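Local coordinates for protein predicted DNA-binding transcriptional regulator (Aliivibrio fischeri ES114, PDB 7DWN) that probably acts as a DNA-binding transcriptional regulator of the LysR family, activating genes by recognising DNA as a tetramer, at residues 12-17 and 21-26; 36-41 and 50-55; 183-188 and 237-242; 210-215 and 259-264. One frame throughout, in Å; residues are numbered along the deposited sequence.

Interaction 1. Residues 12-17 and 21-26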
loop_
_atom_site.group_PDB
_atom_site.type_symbol
_atom_site.label_atom_id
_atom_site.label_comp_id
_atom_site.label_asym_id
_atom_site.label_seq_id
_atom_site.Cartn_x
_atom_site.Cartn_y
_atom_site.Cartn_z
ATOM N N LEU A 12 -19.771 12.602 -14.519
ATOM C CA LEU A 12 -18.665 13.373 -13.952
ATOM C C LEU A 12 -18.637 14.793 -14.517
ATOM O O LEU A 12 -18.494 15.776 -13.771
ATOM C CB LEU A 12 -17.335 12.660 -14.208
ATOM C CG LEU A 12 -17.113 11.340 -13.463
ATOM C CD1 LEU A 12 -15.860 10.633 -13.964
ATOM C CD2 LEU A 12 -17.026 11.575 -11.962
ATOM N N VAL A 13 -18.787 14.923 -15.839
ATOM C CA VAL A 13 -18.798 16.252 -16.449
ATOM C C VAL A 13 -19.981 17.067 -15.935
ATOM O O VAL A 13 -19.840 18.254 -15.602
ATOM C CB VAL A 13 -18.807 16.138 -17.984
ATOM C CG1 VAL A 13 -19.030 17.501 -18.613
ATOM C CG2 VAL A 13 -17.501 15.529 -18.475
ATOM N N LEU A 14 -21.160 16.441 -15.854
ATOM C CA LEU A 14 -22.332 17.134 -15.329
ATOM C C LEU A 14 -22.106 17.593 -13.894
ATOM O O LEU A 14 -22.550 18.679 -13.506
ATOM C CB LEU A 14 -23.559 16.228 -15.413
ATOM C CG LEU A 14 -24.866 16.798 -14.857
ATOM C CD1 LEU A 14 -25.338 17.971 -15.702
ATOM C CD2 LEU A 14 -25.933 15.718 -14.783
ATOM N N ALA A 15 -21.413 16.782 -13.094
ATOM C CA ALA A 15 -21.126 17.164 -11.717
ATOM C C ALA A 15 -20.163 18.339 -11.654
ATOM O O ALA A 15 -20.242 19.153 -10.726
ATOM C CB ALA A 15 -20.561 15.971 -10.948
ATOM N N LYS A 16 -19.246 18.447 -12.620
ATOM C CA LYS A 16 -18.371 19.615 -12.631
ATOM C C LYS A 16 -19.133 20.875 -13.029
ATOM O O LYS A 16 -19.146 21.866 -12.290
ATOM C CB LYS A 16 -17.173 19.410 -13.560
ATOM C CG LYS A 16 -16.172 20.562 -13.455
ATOM C CD LYS A 16 -15.285 20.688 -14.683
ATOM C CE LYS A 16 -14.387 21.916 -14.570
ATOM N NZ LYS A 16 -13.582 22.155 -15.799
ATOM N N VAL A 17 -19.777 20.865 -14.199
ATOM C CA VAL A 17 -20.351 22.107 -14.715
ATOM C C VAL A 17 -21.754 22.401 -14.192
ATOM O O VAL A 17 -22.218 23.544 -14.317
ATOM C CB VAL A 17 -20.377 22.115 -16.255
ATOM C CG1 VAL A 17 -18.971 21.940 -16.808
ATOM C CG2 VAL A 17 -21.309 21.039 -16.774
ATOM N N SER A 21 -26.970 21.368 -20.509
ATOM C CA SER A 21 -26.605 21.740 -21.875
ATOM C C SER A 21 -25.098 21.911 -22.020
ATOM O O SER A 21 -24.510 21.474 -23.017
ATOM C CB SER A 21 -27.333 23.020 -22.289
ATOM O OG SER A 21 -26.714 24.168 -21.734
ATOM N N GLN A 22 -24.457 22.543 -21.035
ATOM C CA GLN A 22 -23.007 22.703 -21.082
ATOM C C GLN A 22 -22.302 21.354 -20.997
ATOM O O GLN A 22 -21.339 21.101 -21.733
ATOM C CB GLN A 22 -22.553 23.632 -19.956
ATOM C CG GLN A 22 -23.200 25.012 -20.015
ATOM C CD GLN A 22 -22.905 25.854 -18.791
ATOM O OE1 GLN A 22 -22.218 25.411 -17.872
ATOM N NE2 GLN A 22 -23.423 27.078 -18.772
ATOM N N ALA A 23 -22.777 20.470 -20.115
ATOM C CA ALA A 23 -22.207 19.129 -20.024
ATOM C C ALA A 23 -22.394 18.359 -21.325
ATOM O O ALA A 23 -21.525 17.576 -21.722
ATOM C CB ALA A 23 -22.835 18.366 -18.857
ATOM N N ALA A 24 -23.527 18.568 -22.001
ATOM C CA ALA A 24 -23.755 17.924 -23.290
ATOM C C ALA A 24 -22.792 18.450 -24.345
ATOM O O ALA A 24 -22.264 17.678 -25.155
ATOM C CB ALA A 24 -25.202 18.138 -23.731
ATOM N N GLU A 25 -22.560 19.764 -24.355
ATOM C CA GLU A 25 -21.609 20.334 -25.305
ATOM C C GLU A 25 -20.203 19.807 -25.054
ATOM O O GLU A 25 -19.462 19.520 -26.003
ATOM C CB GLU A 25 -21.632 21.860 -25.232
ATOM C CG GLU A 25 -20.794 22.531 -26.312
ATOM C CD GLU A 25 -21.293 22.222 -27.712
ATOM O OE1 GLU A 25 -22.523 22.100 -27.892
ATOM O OE2 GLU A 25 -20.456 22.097 -28.631
ATOM N N LEU A 26 -19.818 19.661 -23.783
ATOM C CA LEU A 26 -18.504 19.103 -23.479
ATOM C C LEU A 26 -18.395 17.649 -23.917
ATOM O O LEU A 26 -17.298 17.178 -24.235
ATOM C CB LEU A 26 -18.200 19.226 -21.985
ATOM C CG LEU A 26 -17.426 20.463 -21.518
ATOM C CD1 LEU A 26 -18.209 21.744 -21.772
ATOM C CD2 LEU A 26 -17.063 20.336 -20.047
#

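Interaction 2. Residues 36-41 and 50-55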
loop_
_atom_site.group_PDB
_atom_site.type_symbol
_atom_site.label_atom_id
_atom_site.label_comp_id
_atom_site.label_asym_id
_atom_site.label_seq_id
_atom_site.Cartn_x
_atom_site.Cartn_y
_atom_site.Cartn_z
ATOM N N ARG A 36 -31.114 12.051 -21.632
ATOM C CA ARG A 36 -31.548 10.659 -21.675
ATOM C C ARG A 36 -30.455 9.718 -21.180
ATOM O O ARG A 36 -30.747 8.720 -20.513
ATOM C CB ARG A 36 -31.978 10.289 -23.095
ATOM C CG ARG A 36 -32.528 8.879 -23.228
ATOM C CD ARG A 36 -33.761 8.679 -22.361
ATOM N NE ARG A 36 -34.309 7.332 -22.497
ATOM C CZ ARG A 36 -35.340 6.871 -21.799
ATOM N NH1 ARG A 36 -35.941 7.649 -20.909
ATOM N NH2 ARG A 36 -35.770 5.630 -21.989
ATOM N N ARG A 37 -29.191 10.016 -21.490
ATOM C CA ARG A 37 -28.098 9.183 -20.993
ATOM C C ARG A 37 -28.011 9.242 -19.473
ATOM O O ARG A 37 -27.847 8.207 -18.809
ATOM C CB ARG A 37 -26.772 9.611 -21.628
ATOM C CG ARG A 37 -26.564 9.100 -23.051
ATOM C CD ARG A 37 -25.726 10.071 -23.873
ATOM N NE ARG A 37 -24.345 10.171 -23.408
ATOM C CZ ARG A 37 -23.284 9.818 -24.129
ATOM N NH1 ARG A 37 -23.439 9.344 -25.358
ATOM N NH2 ARG A 37 -22.064 9.949 -23.626
ATOM N N ILE A 38 -28.127 10.444 -18.901
ATOM C CA ILE A 38 -28.110 10.571 -17.444
ATOM C C ILE A 38 -29.302 9.843 -16.832
ATOM O O ILE A 38 -29.185 9.189 -15.787
ATOM C CB ILE A 38 -28.075 12.054 -17.031
ATOM C CG1 ILE A 38 -26.782 12.716 -17.514
ATOM C CG2 ILE A 38 -28.200 12.190 -15.521
ATOM C CD1 ILE A 38 -25.532 12.169 -16.856
ATOM N N ARG A 39 -30.467 9.935 -17.481
ATOM C CA ARG A 39 -31.654 9.255 -16.973
ATOM C C ARG A 39 -31.482 7.741 -17.006
ATOM O O ARG A 39 -31.912 7.038 -16.085
ATOM C CB ARG A 39 -32.878 9.675 -17.786
ATOM C CG ARG A 39 -34.203 9.151 -17.257
ATOM C CD ARG A 39 -34.492 9.689 -15.867
ATOM N NE ARG A 39 -35.790 9.242 -15.373
ATOM C CZ ARG A 39 -36.891 9.986 -15.385
ATOM N NH1 ARG A 39 -36.855 11.222 -15.861
ATOM N NH2 ARG A 39 -38.030 9.494 -14.916
ATOM N N LEU A 40 -30.857 7.221 -18.066
ATOM C CA LEU A 40 -30.593 5.788 -18.144
ATOM C C LEU A 40 -29.613 5.352 -17.062
ATOM O O LEU A 40 -29.776 4.283 -16.460
ATOM C CB LEU A 40 -30.058 5.427 -19.530
ATOM C CG LEU A 40 -31.042 5.507 -20.698
ATOM C CD1 LEU A 40 -30.332 5.244 -22.017
ATOM C CD2 LEU A 40 -32.182 4.524 -20.499
ATOM N N LEU A 41 -28.585 6.165 -16.805
ATOM C CA LEU A 41 -27.675 5.867 -15.703
ATOM C C LEU A 41 -28.419 5.815 -14.373
ATOM O O LEU A 41 -28.182 4.920 -13.552
ATOM C CB LEU A 41 -26.554 6.904 -15.647
ATOM C CG LEU A 41 -25.578 6.743 -14.480
ATOM C CD1 LEU A 41 -24.859 5.403 -14.562
ATOM C CD2 LEU A 41 -24.581 7.890 -14.444
ATOM N N VAL A 50 -29.427 13.341 -9.578
ATOM C CA VAL A 50 -29.357 14.764 -9.890
ATOM C C VAL A 50 -30.746 15.367 -9.737
ATOM O O VAL A 50 -31.745 14.767 -10.142
ATOM C CB VAL A 50 -28.796 14.981 -11.315
ATOM C CG1 VAL A 50 -29.409 16.207 -11.967
ATOM C CG2 VAL A 50 -27.280 15.091 -11.282
ATOM N N ASP A 51 -30.806 16.558 -9.142
ATOM C CA ASP A 51 -32.036 17.342 -9.090
ATOM C C ASP A 51 -32.081 18.231 -10.328
ATOM O O ASP A 51 -31.284 19.167 -10.458
ATOM C CB ASP A 51 -32.104 18.170 -7.809
ATOM C CG ASP A 51 -33.443 18.866 -7.630
ATOM O OD1 ASP A 51 -34.348 18.658 -8.467
ATOM O OD2 ASP A 51 -33.594 19.625 -6.650
ATOM N N ARG A 52 -33.011 17.938 -11.235
ATOM C CA ARG A 52 -33.115 18.644 -12.505
ATOM C C ARG A 52 -33.952 19.913 -12.430
ATOM O O ARG A 52 -33.932 20.703 -13.379
ATOM C CB ARG A 52 -33.713 17.722 -13.572
ATOM C CG ARG A 52 -32.865 16.515 -13.912
ATOM C CD ARG A 52 -33.629 15.566 -14.817
ATOM N NE ARG A 52 -32.799 14.460 -15.280
ATOM C CZ ARG A 52 -32.533 13.376 -14.559
ATOM N NH1 ARG A 52 -33.028 13.251 -13.335
ATOM N NH2 ARG A 52 -31.766 12.417 -15.062
ATOM N N LYS A 53 -34.682 20.130 -11.339
ATOM C CA LYS A 53 -35.618 21.240 -11.234
ATOM C C LYS A 53 -34.990 22.511 -10.679
ATOM O O LYS A 53 -35.710 23.483 -10.429
ATOM C CB LYS A 53 -36.807 20.835 -10.357
ATOM C CG LYS A 53 -37.603 19.657 -10.889
ATOM C CD LYS A 53 -38.677 19.223 -9.904
ATOM C CE LYS A 53 -38.192 18.096 -9.004
ATOM N NZ LYS A 53 -37.015 18.469 -8.170
ATOM N N SER A 54 -33.675 22.533 -10.483
ATOM C CA SER A 54 -33.012 23.661 -9.849
ATOM C C SER A 54 -31.837 24.135 -10.689
ATOM O O SER A 54 -31.123 23.327 -11.289
ATOM C CB SER A 54 -32.522 23.288 -8.444
ATOM O OG SER A 54 -31.515 22.291 -8.497
ATOM N N LYS A 55 -31.643 25.451 -10.722
ATOM C CA LYS A 55 -30.480 26.066 -11.350
ATOM C C LYS A 55 -29.664 26.759 -10.269
ATOM O O LYS A 55 -30.194 27.645 -9.575
ATOM C CB LYS A 55 -30.905 27.071 -12.425
ATOM C CG LYS A 55 -31.678 26.448 -13.575
ATOM C CD LYS A 55 -30.777 26.044 -14.734
ATOM C CE LYS A 55 -30.124 27.265 -15.360
ATOM N NZ LYS A 55 -29.643 27.007 -16.746
#

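Interaction 3. Residues 183-188 and 237-242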
loop_
_atom_site.group_PDB
_atom_site.type_symbol
_atom_site.label_atom_id
_atom_site.label_comp_id
_atom_site.label_asym_id
_atom_site.label_seq_id
_atom_site.Cartn_x
_atom_site.Cartn_y
_atom_site.Cartn_z
ATOM N N TYR A 183 47.619 -1.136 -17.467
ATOM C CA TYR A 183 47.684 -1.426 -16.046
ATOM C C TYR A 183 47.976 -2.906 -15.850
ATOM O O TYR A 183 47.787 -3.724 -16.756
ATOM C CB TYR A 183 46.381 -1.042 -15.344
ATOM C CG TYR A 183 45.921 0.361 -15.654
ATOM C CD1 TYR A 183 46.536 1.458 -15.065
ATOM C CD2 TYR A 183 44.873 0.591 -16.536
ATOM C CE1 TYR A 183 46.122 2.744 -15.345
ATOM C CE2 TYR A 183 44.451 1.877 -16.822
ATOM C CZ TYR A 183 45.079 2.949 -16.221
ATOM O OH TYR A 183 44.667 4.230 -16.500
ATOM N N ASP A 184 48.441 -3.247 -14.654
ATOM C CA ASP A 184 48.871 -4.610 -14.394
ATOM C C ASP A 184 48.939 -4.827 -12.886
ATOM O O ASP A 184 48.764 -3.897 -12.096
ATOM C CB ASP A 184 50.221 -4.887 -15.056
ATOM C CG ASP A 184 51.383 -4.508 -14.174
ATOM O OD1 ASP A 184 51.672 -5.280 -13.246
ATOM O OD2 ASP A 184 51.993 -3.441 -14.386
ATOM N N PHE A 185 49.225 -6.073 -12.497
ATOM C CA PHE A 185 49.331 -6.456 -11.094
ATOM C C PHE A 185 50.753 -6.805 -10.662
ATOM O O PHE A 185 50.959 -7.139 -9.489
ATOM C CB PHE A 185 48.403 -7.645 -10.793
ATOM C CG PHE A 185 46.937 -7.314 -10.888
ATOM C CD1 PHE A 185 46.315 -6.559 -9.906
ATOM C CD2 PHE A 185 46.177 -7.777 -11.952
ATOM C CE1 PHE A 185 44.968 -6.256 -9.991
ATOM C CE2 PHE A 185 44.827 -7.483 -12.040
ATOM C CZ PHE A 185 44.223 -6.719 -11.060
ATOM N N ILE A 186 51.738 -6.741 -11.564
ATOM C CA ILE A 186 53.117 -7.019 -11.168
ATOM C C ILE A 186 53.676 -5.869 -10.338
ATOM O O ILE A 186 54.458 -6.087 -9.402
ATOM C CB ILE A 186 53.998 -7.317 -12.401
ATOM C CG1 ILE A 186 53.445 -8.491 -13.226
ATOM C CG2 ILE A 186 55.442 -7.554 -11.979
ATOM C CD1 ILE A 186 53.320 -9.803 -12.473
ATOM N N SER A 187 53.288 -4.633 -10.650
ATOM C CA SER A 187 53.722 -3.505 -9.839
ATOM C C SER A 187 53.211 -3.666 -8.415
ATOM O O SER A 187 52.058 -4.052 -8.197
ATOM C CB SER A 187 53.203 -2.196 -10.439
ATOM O OG SER A 187 53.743 -1.958 -11.727
ATOM N N GLN A 188 54.078 -3.392 -7.437
ATOM C CA GLN A 188 53.635 -3.348 -6.049
ATOM C C GLN A 188 52.791 -2.111 -5.768
ATOM O O GLN A 188 52.649 -1.733 -4.603
ATOM C CB GLN A 188 54.832 -3.406 -5.093
ATOM C CG GLN A 188 55.797 -2.234 -5.177
ATOM C CD GLN A 188 56.944 -2.377 -4.215
ATOM O OE1 GLN A 188 57.288 -3.485 -3.822
ATOM N NE2 GLN A 188 57.532 -1.255 -3.809
ATOM N N ILE A 237 41.080 -0.543 -14.598
ATOM C CA ILE A 237 40.845 -1.956 -14.855
ATOM C C ILE A 237 39.448 -2.317 -14.382
ATOM O O ILE A 237 38.854 -1.635 -13.541
ATOM C CB ILE A 237 41.884 -2.860 -14.167
ATOM C CG1 ILE A 237 41.753 -2.755 -12.645
ATOM C CG2 ILE A 237 43.267 -2.477 -14.607
ATOM C CD1 ILE A 237 42.066 -4.045 -11.929
ATOM N N ALA A 238 38.927 -3.422 -14.911
ATOM C CA ALA A 238 37.633 -3.862 -14.406
ATOM C C ALA A 238 37.441 -5.347 -14.672
ATOM O O ALA A 238 38.006 -5.900 -15.614
ATOM C CB ALA A 238 36.482 -3.061 -15.027
ATOM N N TRP A 239 36.633 -5.982 -13.824
ATOM C CA TRP A 239 36.218 -7.363 -14.032
ATOM C C TRP A 239 34.981 -7.344 -14.919
ATOM O O TRP A 239 33.883 -7.013 -14.467
ATOM C CB TRP A 239 35.947 -8.062 -12.704
ATOM C CG TRP A 239 37.177 -8.645 -12.083
ATOM C CD1 TRP A 239 37.585 -9.947 -12.135
ATOM C CD2 TRP A 239 38.166 -7.944 -11.324
ATOM N NE1 TRP A 239 38.767 -10.099 -11.449
ATOM C CE2 TRP A 239 39.144 -8.884 -10.942
ATOM C CE3 TRP A 239 38.318 -6.612 -10.930
ATOM C CZ2 TRP A 239 40.262 -8.530 -10.187
ATOM C CZ3 TRP A 239 39.422 -6.266 -10.177
ATOM C CH2 TRP A 239 40.380 -7.221 -9.813
ATOM N N LEU A 240 35.159 -7.696 -16.181
ATOM C CA LEU A 240 34.055 -7.669 -17.120
ATOM C C LEU A 240 33.660 -9.082 -17.526
ATOM O O LEU A 240 34.524 -9.960 -17.625
ATOM C CB LEU A 240 34.422 -6.862 -18.370
ATOM C CG LEU A 240 34.851 -5.421 -18.086
ATOM C CD1 LEU A 240 35.171 -4.677 -19.373
ATOM C CD2 LEU A 240 33.763 -4.708 -17.306
ATOM N N PRO A 241 32.369 -9.337 -17.737
ATOM C CA PRO A 241 31.957 -10.653 -18.234
ATOM C C PRO A 241 32.536 -10.903 -19.617
ATOM O O PRO A 241 32.584 -10.007 -20.463
ATOM C CB PRO A 241 30.427 -10.563 -18.261
ATOM C CG PRO A 241 30.133 -9.101 -18.320
ATOM C CD PRO A 241 31.220 -8.444 -17.521
ATOM N N ALA A 242 32.982 -12.138 -19.837
ATOM C CA ALA A 242 33.745 -12.436 -21.043
ATOM C C ALA A 242 32.896 -12.313 -22.302
ATOM O O ALA A 242 33.427 -11.996 -23.371
ATOM C CB ALA A 242 34.358 -13.829 -20.942
#

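Interaction 4. Residues 210-215 and 259-264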
loop_
_atom_site.group_PDB
_atom_site.type_symbol
_atom_site.label_atom_id
_atom_site.label_comp_id
_atom_site.label_asym_id
_atom_site.label_seq_id
_atom_site.Cartn_x
_atom_site.Cartn_y
_atom_site.Cartn_z
ATOM N N ARG A 210 39.244 -9.865 -3.731
ATOM C CA ARG A 210 39.749 -8.528 -3.409
ATOM C C ARG A 210 41.109 -8.545 -2.701
ATOM O O ARG A 210 41.985 -7.731 -3.019
ATOM C CB ARG A 210 38.729 -7.776 -2.556
ATOM C CG ARG A 210 38.984 -6.284 -2.524
ATOM C CD ARG A 210 37.820 -5.526 -1.923
ATOM N NE ARG A 210 37.945 -4.094 -2.174
ATOM C CZ ARG A 210 38.681 -3.269 -1.437
ATOM N NH1 ARG A 210 39.358 -3.730 -0.395
ATOM N NH2 ARG A 210 38.738 -1.979 -1.739
ATOM N N GLU A 211 41.315 -9.456 -1.741
ATOM C CA GLU A 211 42.546 -9.416 -0.948
ATOM C C GLU A 211 43.788 -9.800 -1.743
ATOM O O GLU A 211 44.905 -9.532 -1.287
ATOM C CB GLU A 211 42.443 -10.331 0.276
ATOM C CG GLU A 211 41.571 -9.805 1.406
ATOM C CD GLU A 211 42.027 -8.458 1.938
ATOM O OE1 GLU A 211 41.179 -7.548 2.049
ATOM O OE2 GLU A 211 43.231 -8.307 2.239
ATOM N N GLN A 212 43.628 -10.421 -2.907
ATOM C CA GLN A 212 44.756 -10.880 -3.705
ATOM C C GLN A 212 45.328 -9.795 -4.609
ATOM O O GLN A 212 46.288 -10.063 -5.339
ATOM C CB GLN A 212 44.343 -12.084 -4.556
ATOM C CG GLN A 212 43.722 -13.226 -3.767
ATOM C CD GLN A 212 43.412 -14.429 -4.639
ATOM O OE1 GLN A 212 43.656 -14.414 -5.845
ATOM N NE2 GLN A 212 42.872 -15.478 -4.030
ATOM N N VAL A 213 44.766 -8.588 -4.588
ATOM C CA VAL A 213 45.148 -7.532 -5.517
ATOM C C VAL A 213 45.113 -6.189 -4.800
ATOM O O VAL A 213 44.389 -6.005 -3.816
ATOM C CB VAL A 213 44.226 -7.512 -6.757
ATOM C CG1 VAL A 213 44.476 -8.733 -7.630
ATOM C CG2 VAL A 213 42.775 -7.468 -6.324
ATOM N N ALA A 214 45.908 -5.242 -5.301
ATOM C CA ALA A 214 45.967 -3.887 -4.762
ATOM C C ALA A 214 45.165 -2.979 -5.688
ATOM O O ALA A 214 45.619 -2.635 -6.784
ATOM C CB ALA A 214 47.413 -3.415 -4.627
ATOM N N LEU A 215 43.974 -2.592 -5.247
ATOM C CA LEU A 215 43.051 -1.800 -6.046
ATOM C C LEU A 215 42.726 -0.502 -5.321
ATOM O O LEU A 215 42.611 -0.486 -4.091
ATOM C CB LEU A 215 41.752 -2.569 -6.310
ATOM C CG LEU A 215 41.872 -3.959 -6.933
ATOM C CD1 LEU A 215 40.530 -4.673 -6.901
ATOM C CD2 LEU A 215 42.391 -3.851 -8.354
ATOM N N GLU A 259 45.833 -13.259 -12.971
ATOM C CA GLU A 259 46.081 -14.686 -12.858
ATOM C C GLU A 259 44.783 -15.450 -13.114
ATOM O O GLU A 259 43.682 -14.899 -13.027
ATOM C CB GLU A 259 46.644 -15.007 -11.471
ATOM C CG GLU A 259 47.203 -16.407 -11.292
ATOM C CD GLU A 259 47.857 -16.589 -9.937
ATOM O OE1 GLU A 259 48.060 -15.576 -9.235
ATOM O OE2 GLU A 259 48.166 -17.743 -9.571
ATOM N N GLN A 260 44.920 -16.734 -13.455
ATOM C CA GLN A 260 43.734 -17.552 -13.690
ATOM C C GLN A 260 42.855 -17.627 -12.449
ATOM O O GLN A 260 41.629 -17.739 -12.560
ATOM C CB GLN A 260 44.140 -18.954 -14.145
ATOM C CG GLN A 260 42.977 -19.812 -14.626
ATOM C CD GLN A 260 42.365 -19.303 -15.918
ATOM O OE1 GLN A 260 43.064 -18.771 -16.782
ATOM N NE2 GLN A 260 41.053 -19.463 -16.057
ATOM N N SER A 261 43.458 -17.553 -11.260
ATOM C CA SER A 261 42.681 -17.525 -10.028
ATOM C C SER A 261 41.906 -16.224 -9.861
ATOM O O SER A 261 40.993 -16.164 -9.030
ATOM C CB SER A 261 43.598 -17.749 -8.825
ATOM O OG SER A 261 44.667 -16.818 -8.822
ATOM N N LEU A 262 42.251 -15.183 -10.623
ATOM C CA LEU A 262 41.485 -13.943 -10.595
ATOM C C LEU A 262 40.264 -13.993 -11.504
ATOM O O LEU A 262 39.335 -13.202 -11.311
ATOM C CB LEU A 262 42.371 -12.758 -10.986
ATOM C CG LEU A 262 43.528 -12.428 -10.040
ATOM C CD1 LEU A 262 44.262 -11.178 -10.500
ATOM C CD2 LEU A 262 43.027 -12.263 -8.614
ATOM N N ARG A 263 40.247 -14.894 -12.484
ATOM C CA ARG A 263 39.070 -15.082 -13.325
ATOM C C ARG A 263 37.974 -15.757 -12.510
ATOM O O ARG A 263 38.170 -16.863 -11.995
ATOM C CB ARG A 263 39.427 -15.915 -14.553
ATOM C CG ARG A 263 40.521 -15.316 -15.428
ATOM C CD ARG A 263 40.793 -16.196 -16.640
ATOM N NE ARG A 263 41.664 -15.555 -17.624
ATOM C CZ ARG A 263 42.982 -15.717 -17.679
ATOM N NH1 ARG A 263 43.593 -16.501 -16.803
ATOM N NH2 ARG A 263 43.692 -15.097 -18.612
ATOM N N LEU A 264 36.819 -15.101 -12.390
ATOM C CA LEU A 264 35.812 -15.565 -11.441
ATOM C C LEU A 264 34.619 -16.168 -12.162
ATOM O O LEU A 264 34.086 -15.539 -13.080
ATOM C CB LEU A 264 35.349 -14.406 -10.557
ATOM C CG LEU A 264 36.462 -13.688 -9.795
ATOM C CD1 LEU A 264 35.989 -12.320 -9.340
ATOM C CD2 LEU A 264 36.920 -14.523 -8.612
#

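Interaction 1. Residues 12-17 and 21-26
V13, L14 and V17 of helix 5-17 close over A23 and L26 of helix 20-26, the first two helices of the winged helix-turn-helix in this LysR-family regulator. The axes of segments 12-17 and 21-26 come within 8.7 Å and make an angle of 132°. The backbones are nearest at L14 and A23, whose CA atoms lie 5.1 Å apart, a closeness that the single methyl of A23 permits.

On the polar side there is little. Q22 OE1 comes to 4.0 Å from V17 O, two acceptors that merely lie near one another, and N19 OD1 takes hydrogen bonds from Q22 N and S21 OG at the start of the second helix.

The grip is apolar. A23 CB sits among three residues, with V17 CG2 at 3.7 Å, L14 CA at 3.8 Å and V13 CG1 at 3.9 Å. F34 of helix 31-45 touches both L14 and A23, so the third helix covers the same small core. At the outer edge L26 crosses V13 at a slant, CD2 to V13 CG1 at 3.7 Å. The branches of V17 divide the work: while CG2 faces A23, V17 CG1 meets L26 CD2 tip to tip at 4.1 Å.

Interaction 2. Residues 36-41 and 50-55
In the winged helix-turn-helix, R52, just after the first strand of the wing, reaches back to I38 and R39 on helix 31-45, the second helix of the DNA-reading motif. That first strand, 50-51, pairs with 58-59.

R52 leaves its backbone with CG anti to the carbonyl carbon (chi1 -64°) and runs straight from CG to NE, which carries the guanidinium right up to the helix. Its NH2 lies 3.6 Å from I38 CG2 and 3.7 Å from R39 CA, while R39 CD covers one face of the group. The two arginine side chains cross at about a right angle, and their guanidinium planes are 47° apart. R52 NH1 and R39 NH1 remain 5.0 Å from each other, two like charges near each other but not in contact. The salt bridge from R52 NH2 to E42 OE1, one turn further along the helix, probably offsets that repulsion and fixes the reach of the arginine; F20 packs on R52 as well.

The wing is also braced locally by an Asx turn. D51 OD1 takes K53 N at 3.2 Å from above the carboxylate plane, and K53 NZ makes a 2.7 Å salt bridge to the same D51 OD1 from the opposite face.

Interaction 3. Residues 183-188 and 237-242
I237 spreads its two arms between Y183 and F185, so that one isoleucine receives both aromatic residues of loop 183-188. It belongs to the region of strand 238-241 in the effector-binding domain, whose fold resembles that of periplasmic binding proteins. With its CG1 between backbone N and carbonyl carbon (chi1 65°) and CG2 anti to the carbonyl carbon, the ethyl and methyl branches part, each toward a different aromatic.

The CG2 methyl goes to the root of the tyrosine: I237 CG2 is 3.5 Å from Y183 CB and 4.0 Å from Y183 CD2, approaching the ring at a slant. The far end of that ring is fixed separately, as Y183 OH hydrogen-bonds to K234 O in the turn leading into the strand.

The ethyl arm takes the phenylalanine. I237 CD1 lies 3.5 Å from F185 CZ and 4.1 Å from F185 CE1, so the tip of the ring does the touching rather than its base. F185 CZ also comes to 4.1 Å from W239 CH2, the outer corner of the indole, and these two side chains again cross on the slant. W239 is itself held by W193, the two rings meeting with their planes about 80° apart, and by its NE1, which probably hydrogen-bonds to L262 O.

The polar atoms of Y183 and W239 thus find their partners outside the two segments, and what joins the loop to the strand is van der Waals contact alone: a nondirectional fit set by shape, with the buried tryptophan nitrogen still given a partner.

Interaction 4. Residues 210-215 and 259-264
The flat amide of Q212 brings its oxygen against L262 and S261. L262 CD2 lies to one side of the amide plane, 3.6 Å from Q212 OE1. S261 OG lies to the other side, at 4.0 Å from the same Q212 OE1, too far for a bond.

Q212 is stretched out beyond CG (chi2 -176°), and it slides past L262 in the opposite direction, laying its polar end beside a leucine methyl. V213 instead comes head on: its CG1 is 3.8 Å from L262 CD1 and 3.9 Å from L262 CD2, the two tips reaching toward each other. Both methyls of L262 are therefore occupied, CD1 by the valine and CD2 by valine and glutamine together. F185 and I209 pack around the same leucine.

The bend that presents L262 is held by its own backbone, L262 N to E259 O at 2.8 Å. The join is a largely apolar meeting of two loops: the exit of helix 201-209 into strand 215-221, and the connection from strand 254-256 to strand 264-272, both in the periplasmic-binding-protein-like effector domain of LysR regulators.

Overall arrangement
From the N terminus, interaction 1 closes the short turn between helices 5-17 and 20-26, and interaction 2 follows in series, closing the stretch from helix 31-45 to the wing. They touch through L14 CD2, which packs on V50 CG2 and I38 CD1, so the winged helix-turn-helix shares one core. Helix 61-83 then leads away to the effector-binding domain, where interactions 3 and 4 lie 69 to 78 Å from the first two, between centres. Interaction 3 joins parts 49 residues apart and interaction 4 parts 44 apart; they cross, 210-215 falling inside the first span and 237-242 inside the second. L215 packs on I237 and W239, and F185 on V213, so both share one patch.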